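Local coordinates for 178aa long hypothetical molybdenum cofactor biosynthesis protein B (PDB 3IWT) that probably binds molybdopterin and takes part in molybdenum cofactor biosynthesis, as expected for a MogA/MoaB-family protein, at residues Glu112-Val117 against Tyr148-Ser153; Ile98-Ile103 against Lys136-Ile141; Leu48-Glu51 against Lys55-Gly58. All coordinates share one frame; numbering follows the deposited sequence.

Interaction 1 of 3, residues Glu112-Val117 against Tyr148-Ser153; sequences EGFSDV and YLLPGS
Phe114, near the start of the segment on helix 112-123, stands over the end of strand 145-150, and its CA lies 8.9 Å from the CA of Tyr148, the nearest approach of the two backbones. No hydrogen bond joins the segments, so side chains alone bridge the gap. The helical turn is closed by Val117 N to Gly113 O, and past Leu150 the strand gives way to the loop Pro151-Ser153. Phe114 points its CB toward the strand, and with CG anti to the backbone N (chi1 -178°) the ring reaches Tyr148 and Leu150 together. The pair of rings forms an offset edge-to-face stack, centroids 5.3 Å apart and planes at 62°. Tyr148 presents its CD1-CE1 edge to one face of Phe114, CD1 coming to 3.7 Å from Phe114 CE1 near the rim of that ring. At the far end of the phenyl group, Leu150 brings in a single methyl, CD2, 3.8 Å from Phe114 CZ. All three residues are buried. The tyrosine hydroxyl is hydrogen-bonded to the hydroxyl of Tyr133 of a second subunit; the ring of that Tyr133 also meets Phe114 edge-to-face, while Leu164 of helix 154-176 touches Phe114 within the chain. This buried aromatic cluster joins helix 112-123 to the mixed sheet of the probable molybdopterin-binding α/β domain, and here it runs on into the interface between subunits.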
loop_
_atom_site.group_PDB
_atom_site.type_symbol
_atom_site.label_atom_id
_atom_site.label_comp_id
_atom_site.label_asym_id
_atom_site.label_seq_id
_atom_site.Cartn_x
_atom_site.Cartn_y
_atom_site.Cartn_z
ATOM N N GLU A 112 -7.454 -13.762 -3.261
ATOM C CA GLU A 112 -7.437 -13.251 -1.909
ATOM C C GLU A 112 -8.008 -14.276 -0.928
ATOM O O GLU A 112 -7.441 -14.499 0.165
ATOM C CB GLU A 112 -8.239 -11.934 -1.835
ATOM C CG GLU A 112 -7.709 -10.826 -2.790
ATOM C CD GLU A 112 -8.555 -9.554 -2.784
ATOM O OE1 GLU A 112 -9.585 -9.485 -2.081
ATOM O OE2 GLU A 112 -8.176 -8.597 -3.484
ATOM N N GLY A 113 -9.108 -14.911 -1.337
ATOM C CA GLY A 113 -9.827 -15.860 -0.495
ATOM C C GLY A 113 -9.132 -17.186 -0.243
ATOM O O GLY A 113 -9.525 -17.922 0.663
ATOM N N PHE A 114 -8.106 -17.534 -1.017
ATOM C CA PHE A 114 -7.414 -18.781 -0.751
ATOM C C PHE A 114 -6.840 -18.804 0.674
ATOM O O PHE A 114 -6.902 -19.827 1.329
ATOM C CB PHE A 114 -6.290 -19.090 -1.761
ATOM C CG PHE A 114 -5.608 -20.409 -1.489
ATOM C CD1 PHE A 114 -6.122 -21.604 -1.996
ATOM C CD2 PHE A 114 -4.468 -20.453 -0.699
ATOM C CE1 PHE A 114 -5.509 -22.798 -1.708
ATOM C CE2 PHE A 114 -3.860 -21.647 -0.410
ATOM C CZ PHE A 114 -4.371 -22.816 -0.907
ATOM N N SER A 115 -6.248 -17.692 1.118
ATOM C CA SER A 115 -5.617 -17.638 2.437
ATOM C C SER A 115 -6.606 -17.935 3.589
ATOM O O SER A 115 -6.341 -18.796 4.434
ATOM C CB SER A 115 -4.891 -16.301 2.657
ATOM O OG SER A 115 -5.725 -15.204 2.345
ATOM N N ASP A 116 -7.735 -17.240 3.628
ATOM C CA ASP A 116 -8.709 -17.485 4.703
ATOM C C ASP A 116 -9.472 -18.806 4.600
ATOM O O ASP A 116 -9.762 -19.457 5.618
ATOM C CB ASP A 116 -9.652 -16.268 4.908
ATOM C CG ASP A 116 -10.301 -15.802 3.635
ATOM O OD1 ASP A 116 -9.637 -15.024 2.918
ATOM O OD2 ASP A 116 -11.460 -16.211 3.346
ATOM N N VAL A 117 -9.804 -19.227 3.377
ATOM C CA VAL A 117 -10.465 -20.516 3.199
ATOM C C VAL A 117 -9.527 -21.686 3.569
ATOM O O VAL A 117 -9.968 -22.668 4.166
ATOM C CB VAL A 117 -11.070 -20.676 1.803
ATOM C CG1 VAL A 117 -11.715 -22.081 1.663
ATOM C CG2 VAL A 117 -12.098 -19.575 1.548
ATOM N N TYR A 148 0.248 -21.541 -6.182
ATOM C CA TYR A 148 -0.172 -21.858 -4.818
ATOM C C TYR A 148 1.078 -21.942 -3.954
ATOM O O TYR A 148 1.999 -22.701 -4.261
ATOM C CB TYR A 148 -0.940 -23.170 -4.737
ATOM C CG TYR A 148 -2.296 -23.198 -5.424
ATOM C CD1 TYR A 148 -3.435 -22.769 -4.765
ATOM C CD2 TYR A 148 -2.443 -23.708 -6.727
ATOM C CE1 TYR A 148 -4.688 -22.819 -5.392
ATOM C CE2 TYR A 148 -3.675 -23.738 -7.358
ATOM C CZ TYR A 148 -4.805 -23.322 -6.684
ATOM O OH TYR A 148 -6.038 -23.379 -7.318
ATOM N N LEU A 149 1.101 -21.146 -2.887
ATOM C CA LEU A 149 2.182 -21.148 -1.927
ATOM C C LEU A 149 1.712 -21.857 -0.670
ATOM O O LEU A 149 0.954 -21.305 0.130
ATOM C CB LEU A 149 2.611 -19.710 -1.591
ATOM C CG LEU A 149 2.902 -18.746 -2.741
ATOM C CD1 LEU A 149 3.253 -17.322 -2.182
ATOM C CD2 LEU A 149 4.016 -19.309 -3.675
ATOM N N LEU A 150 2.163 -23.096 -0.494
ATOM C CA LEU A 150 1.682 -23.947 0.585
ATOM C C LEU A 150 2.667 -24.083 1.748
ATOM O O LEU A 150 3.860 -23.900 1.567
ATOM C CB LEU A 150 1.345 -25.334 0.045
ATOM C CG LEU A 150 0.366 -25.404 -1.142
ATOM C CD1 LEU A 150 0.059 -26.915 -1.556
ATOM C CD2 LEU A 150 -0.946 -24.570 -0.828
ATOM N N PRO A 151 2.165 -24.485 2.929
ATOM C CA PRO A 151 3.089 -24.754 4.047
ATOM C C PRO A 151 4.059 -25.932 3.852
ATOM O O PRO A 151 3.913 -26.756 2.911
ATOM C CB PRO A 151 2.156 -25.024 5.235
ATOM C CG PRO A 151 0.790 -24.471 4.800
ATOM C CD PRO A 151 0.759 -24.738 3.316
ATOM N N GLY A 152 5.066 -25.988 4.719
ATOM C CA GLY A 152 6.037 -27.093 4.705
ATOM C C GLY A 152 5.476 -28.439 5.145
ATOM O O GLY A 152 5.883 -29.472 4.636
ATOM N N SER A 153 4.559 -28.406 6.108
ATOM C CA SER A 153 3.894 -29.597 6.678
ATOM C C SER A 153 3.219 -30.514 5.634
ATOM O O SER A 153 2.370 -30.057 4.878
ATOM C CB SER A 153 2.847 -29.111 7.678
ATOM O OG SER A 153 1.893 -30.090 7.928
#

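Interaction 2 of 3, residues Ile98-Ile103 against Lys136-Ile141; sequences ITVETI and KASAGI
A short helix, 99-103, packs against the entry to strand 138-142 of the mixed sheet, and Val100 and Glu101 on its first turn make the contact with Lys136 and Ser138. The CA atoms of Val100 and Lys136 are 7.0 Å apart. Val100 turns its two methyls to the start of the strand and the residue leading into it: CG2 lies 3.3 Å from the carbonyl O of Lys136 and also faces the lysine CB, whereas CG1 sits 3.9 Å from Ser138 OG. That hydroxyl donates to Lys136 O at 2.6 Å, tilted 27° from the carbonyl plane, so the carbonyl receives a hydrogen bond beside the valine methyl. The contact lies in the probable molybdopterin-binding domain of this MogA/MoaB-family protein, where the loop between strand 84-88 and the helix runs alongside: Thr99 OG1 bonds to Gly89 O, and Lys136 pairs through its backbone with Thr91. Further out, a salt bridge spans the two segments. The lysine chain bends at chi3 (-78°), the glutamate at chi2, and the side chains cross at about a right angle. Lys136 NZ is modelled 2.5 Å from Glu101 OE2, the nearer carboxylate oxygen, a length too short to be taken as exact. Glu112 of a third subunit packs on the same lysine.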
loop_
_atom_site.group_PDB
_atom_site.type_symbol
_atom_site.label_atom_id
_atom_site.label_comp_id
_atom_site.label_asym_id
_atom_site.label_seq_id
_atom_site.Cartn_x
_atom_site.Cartn_y
_atom_site.Cartn_z
ATOM N N ILE A 98 10.097 -16.732 4.394
ATOM C CA ILE A 98 10.006 -15.554 3.523
ATOM C C ILE A 98 9.295 -15.808 2.163
ATOM O O ILE A 98 9.267 -14.937 1.290
ATOM C CB ILE A 98 11.414 -14.950 3.272
ATOM C CG1 ILE A 98 12.325 -15.938 2.517
ATOM C CG2 ILE A 98 12.076 -14.464 4.570
ATOM C CD1 ILE A 98 13.509 -15.213 1.856
ATOM N N THR A 99 8.680 -16.967 2.006
ATOM C CA THR A 99 8.105 -17.366 0.720
ATOM C C THR A 99 6.992 -16.406 0.269
ATOM O O THR A 99 6.997 -15.916 -0.870
ATOM C CB THR A 99 7.533 -18.786 0.803
ATOM O OG1 THR A 99 8.570 -19.725 1.141
ATOM C CG2 THR A 99 6.875 -19.192 -0.530
ATOM N N VAL A 100 6.072 -16.100 1.179
ATOM C CA VAL A 100 4.914 -15.238 0.876
ATOM C C VAL A 100 5.342 -13.801 0.596
ATOM O O VAL A 100 4.880 -13.180 -0.342
ATOM C CB VAL A 100 3.837 -15.303 2.001
ATOM C CG1 VAL A 100 2.685 -14.351 1.708
ATOM C CG2 VAL A 100 3.324 -16.765 2.130
ATOM N N GLU A 101 6.263 -13.304 1.397
ATOM C CA GLU A 101 6.754 -11.959 1.267
ATOM C C GLU A 101 7.572 -11.799 -0.014
ATOM O O GLU A 101 7.668 -10.706 -0.581
ATOM C CB GLU A 101 7.630 -11.617 2.462
ATOM C CG GLU A 101 6.891 -11.552 3.792
ATOM C CD GLU A 101 6.372 -12.897 4.290
ATOM O OE1 GLU A 101 7.048 -13.965 4.115
ATOM O OE2 GLU A 101 5.252 -12.872 4.867
ATOM N N THR A 102 8.182 -12.888 -0.472
ATOM C CA THR A 102 8.955 -12.875 -1.690
ATOM C C THR A 102 8.047 -12.958 -2.945
ATOM O O THR A 102 8.231 -12.196 -3.899
ATOM C CB THR A 102 9.992 -14.024 -1.694
ATOM O OG1 THR A 102 10.862 -13.860 -0.571
ATOM C CG2 THR A 102 10.790 -14.036 -2.989
ATOM N N ILE A 103 7.095 -13.890 -2.958
ATOM C CA ILE A 103 6.351 -14.193 -4.181
ATOM C C ILE A 103 5.021 -13.477 -4.339
ATOM O O ILE A 103 4.614 -13.146 -5.460
ATOM C CB ILE A 103 6.181 -15.738 -4.341
ATOM C CG1 ILE A 103 7.570 -16.385 -4.411
ATOM C CG2 ILE A 103 5.287 -16.114 -5.543
ATOM C CD1 ILE A 103 8.461 -15.945 -5.576
ATOM N N LYS A 136 0.325 -18.381 6.416
ATOM C CA LYS A 136 0.045 -17.375 5.397
ATOM C C LYS A 136 -0.015 -17.982 3.987
ATOM O O LYS A 136 0.164 -17.271 2.984
ATOM C CB LYS A 136 1.094 -16.278 5.443
ATOM C CG LYS A 136 1.195 -15.554 6.726
ATOM C CD LYS A 136 2.275 -14.457 6.660
ATOM C CE LYS A 136 3.696 -15.041 6.802
ATOM N NZ LYS A 136 4.645 -13.927 7.025
ATOM N N ALA A 137 -0.261 -19.296 3.913
ATOM C CA ALA A 137 -0.480 -19.977 2.648
ATOM C C ALA A 137 -1.384 -19.107 1.766
ATOM O O ALA A 137 -2.365 -18.543 2.239
ATOM C CB ALA A 137 -1.076 -21.380 2.866
ATOM N N SER A 138 -0.986 -18.953 0.495
ATOM C CA SER A 138 -1.562 -17.964 -0.418
ATOM C C SER A 138 -1.613 -18.518 -1.833
ATOM O O SER A 138 -0.946 -19.510 -2.137
ATOM C CB SER A 138 -0.716 -16.687 -0.407
ATOM O OG SER A 138 -0.710 -16.066 0.864
ATOM N N ALA A 139 -2.432 -17.895 -2.679
ATOM C CA ALA A 139 -2.551 -18.249 -4.104
ATOM C C ALA A 139 -2.693 -16.953 -4.929
ATOM O O ALA A 139 -3.117 -15.902 -4.411
ATOM C CB ALA A 139 -3.756 -19.225 -4.356
ATOM N N GLY A 140 -2.292 -17.037 -6.198
ATOM C CA GLY A 140 -2.355 -15.919 -7.099
ATOM C C GLY A 140 -2.243 -16.336 -8.549
ATOM O O GLY A 140 -2.144 -17.532 -8.874
ATOM N N ILE A 141 -2.269 -15.330 -9.414
ATOM C CA ILE A 141 -2.288 -15.511 -10.854
ATOM C C ILE A 141 -1.144 -14.648 -11.403
ATOM O O ILE A 141 -1.008 -13.477 -11.012
ATOM C CB ILE A 141 -3.651 -15.015 -11.460
ATOM C CG1 ILE A 141 -4.847 -15.816 -10.906
ATOM C CG2 ILE A 141 -3.628 -15.071 -12.988
ATOM C CD1 ILE A 141 -6.148 -15.002 -10.801
#

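Interaction 3 of 3, residues Leu48-Glu51 against Lys55-Gly58; sequences LLIE and KIIG
Ile56, the second residue of strand 55-62, inserts its side chain between Leu49 and Ile50 on the last turn of helix 40-51. The backbones approach most closely at Ile50 and Lys55, whose CA atoms are 5.9 Å apart, and no hydrogen bond links the two segments. The fit therefore rests on how three branched aliphatic chains are folded. In Ile56, chi1 (-53°) sets CG1 beside the backbone N, and a further bend at chi2 (-48°) brings CD1 up against Leu49, although the CB itself points neither toward nor away from the helix. Its CG1 and CD1 are shared between the helical residues. CD1 meets Leu49, tip to tip with the methyl CD1 at 3.5 Å, tighter than usual van der Waals contact, and also reaches Leu49 CB at 3.8 Å. CG1 is left to Ile50, whose extended CG1-CD1 arm comes to it from the other helical residue, with Ile50 CD1 3.9 Å from Ile56 CG1. Both pairs of side chains cross at about a right angle. An alanine in place of Ile56 would lack both touching carbons and would probably open a gap beside Leu49 and leave the arm of Ile50 less firmly held. Burial is uneven: Leu49 is enclosed, whereas Ile50 lies at the exposed margin. Phe18 of strand 17-23 touches both Leu49 and Ile56, and Leu161 and Leu166 of helix 154-176 touch Leu49. The contact thus packs the end of helix 40-51 against outermost strand 55-62 of the chain's sheet, beside strand 17-23 and helix 154-176.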
loop_
_atom_site.group_PDB
_atom_site.type_symbol
_atom_site.label_atom_id
_atom_site.label_comp_id
_atom_site.label_asym_id
_atom_site.label_seq_id
_atom_site.Cartn_x
_atom_site.Cartn_y
_atom_site.Cartn_z
ATOM N N LEU A 48 -0.314 -37.069 -5.561
ATOM C CA LEU A 48 -1.735 -36.704 -5.621
ATOM C C LEU A 48 -2.087 -36.063 -6.944
ATOM O O LEU A 48 -3.150 -36.329 -7.503
ATOM C CB LEU A 48 -2.151 -35.763 -4.469
ATOM C CG LEU A 48 -2.368 -36.376 -3.076
ATOM C CD1 LEU A 48 -2.596 -35.284 -2.028
ATOM C CD2 LEU A 48 -3.511 -37.380 -3.099
ATOM N N LEU A 49 -1.211 -35.171 -7.432
ATOM C CA LEU A 49 -1.427 -34.516 -8.720
ATOM C C LEU A 49 -1.478 -35.523 -9.857
ATOM O O LEU A 49 -2.392 -35.478 -10.696
ATOM C CB LEU A 49 -0.339 -33.493 -9.057
ATOM C CG LEU A 49 -0.407 -32.155 -8.322
ATOM C CD1 LEU A 49 0.875 -31.376 -8.652
ATOM C CD2 LEU A 49 -1.684 -31.337 -8.653
ATOM N N ILE A 50 -0.546 -36.486 -9.851
ATOM C CA ILE A 50 -0.515 -37.625 -10.837
ATOM C C ILE A 50 -1.677 -38.628 -10.724
ATOM O O ILE A 50 -2.191 -39.223 -11.747
ATOM C CB ILE A 50 0.839 -38.396 -10.728
ATOM C CG1 ILE A 50 1.980 -37.493 -11.247
ATOM C CG2 ILE A 50 0.783 -39.707 -11.510
ATOM C CD1 ILE A 50 3.392 -37.968 -10.965
ATOM N N GLU A 51 -2.036 -38.949 -9.494
ATOM C CA GLU A 51 -3.169 -39.828 -9.208
ATOM C C GLU A 51 -4.461 -39.239 -9.769
ATOM O O GLU A 51 -5.405 -39.969 -10.082
ATOM C CB GLU A 51 -3.290 -39.999 -7.695
ATOM C CG GLU A 51 -4.499 -40.759 -7.210
ATOM C CD GLU A 51 -4.484 -40.889 -5.705
ATOM O OE1 GLU A 51 -4.104 -42.026 -5.234
ATOM O OE2 GLU A 51 -4.835 -39.835 -5.008
ATOM N N LYS A 55 -0.053 -33.789 -14.809
ATOM C CA LYS A 55 1.346 -34.051 -15.125
ATOM C C LYS A 55 2.290 -33.161 -14.324
ATOM O O LYS A 55 1.965 -31.984 -14.032
ATOM C CB LYS A 55 1.595 -33.807 -16.613
ATOM C CG LYS A 55 0.694 -34.584 -17.561
ATOM C CD LYS A 55 0.883 -36.067 -17.383
ATOM C CE LYS A 55 0.270 -36.870 -18.530
ATOM N NZ LYS A 55 0.634 -38.325 -18.402
ATOM N N ILE A 56 3.448 -33.708 -13.950
ATOM C CA ILE A 56 4.498 -32.900 -13.313
ATOM C C ILE A 56 5.525 -32.634 -14.381
ATOM O O ILE A 56 6.134 -33.576 -14.908
ATOM C CB ILE A 56 5.188 -33.634 -12.127
ATOM C CG1 ILE A 56 4.157 -34.140 -11.105
ATOM C CG2 ILE A 56 6.262 -32.726 -11.488
ATOM C CD1 ILE A 56 3.100 -33.141 -10.657
ATOM N N ILE A 57 5.705 -31.378 -14.762
ATOM C CA ILE A 57 6.673 -31.111 -15.785
ATOM C C ILE A 57 7.962 -30.489 -15.287
ATOM O O ILE A 57 8.886 -30.333 -16.057
ATOM C CB ILE A 57 6.069 -30.402 -17.013
ATOM C CG1 ILE A 57 5.529 -29.022 -16.686
ATOM C CG2 ILE A 57 5.011 -31.342 -17.674
ATOM C CD1 ILE A 57 5.346 -28.215 -17.974
ATOM N N GLY A 58 8.051 -30.182 -13.994
ATOM C CA GLY A 58 9.324 -29.803 -13.425
ATOM C C GLY A 58 9.299 -29.722 -11.921
ATOM O O GLY A 58 8.225 -29.747 -11.307
#

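In the fold
From the N terminus, interaction 3 comes first and closes the shortest loop, three residues joining helix 40-51 to strand 55-62 at one margin of the sheet. It is complete before the other two begin. Interaction 2 then opens at helix 99-103 and interaction 1 at helix 112-123; interaction 2 closes at strand 138-142 before interaction 1 does at strand 145-150, so the two loops cross. Their closing strands are neighbours, linked by a probable hydrogen bond from Leu149 N to Ser138 O, and Tyr148 packs on Ala139. Interaction 3 lies on the opposite side of the chain's centre from the other two, its centre about 19 Å from that of interaction 1, connected to both through the common sheet.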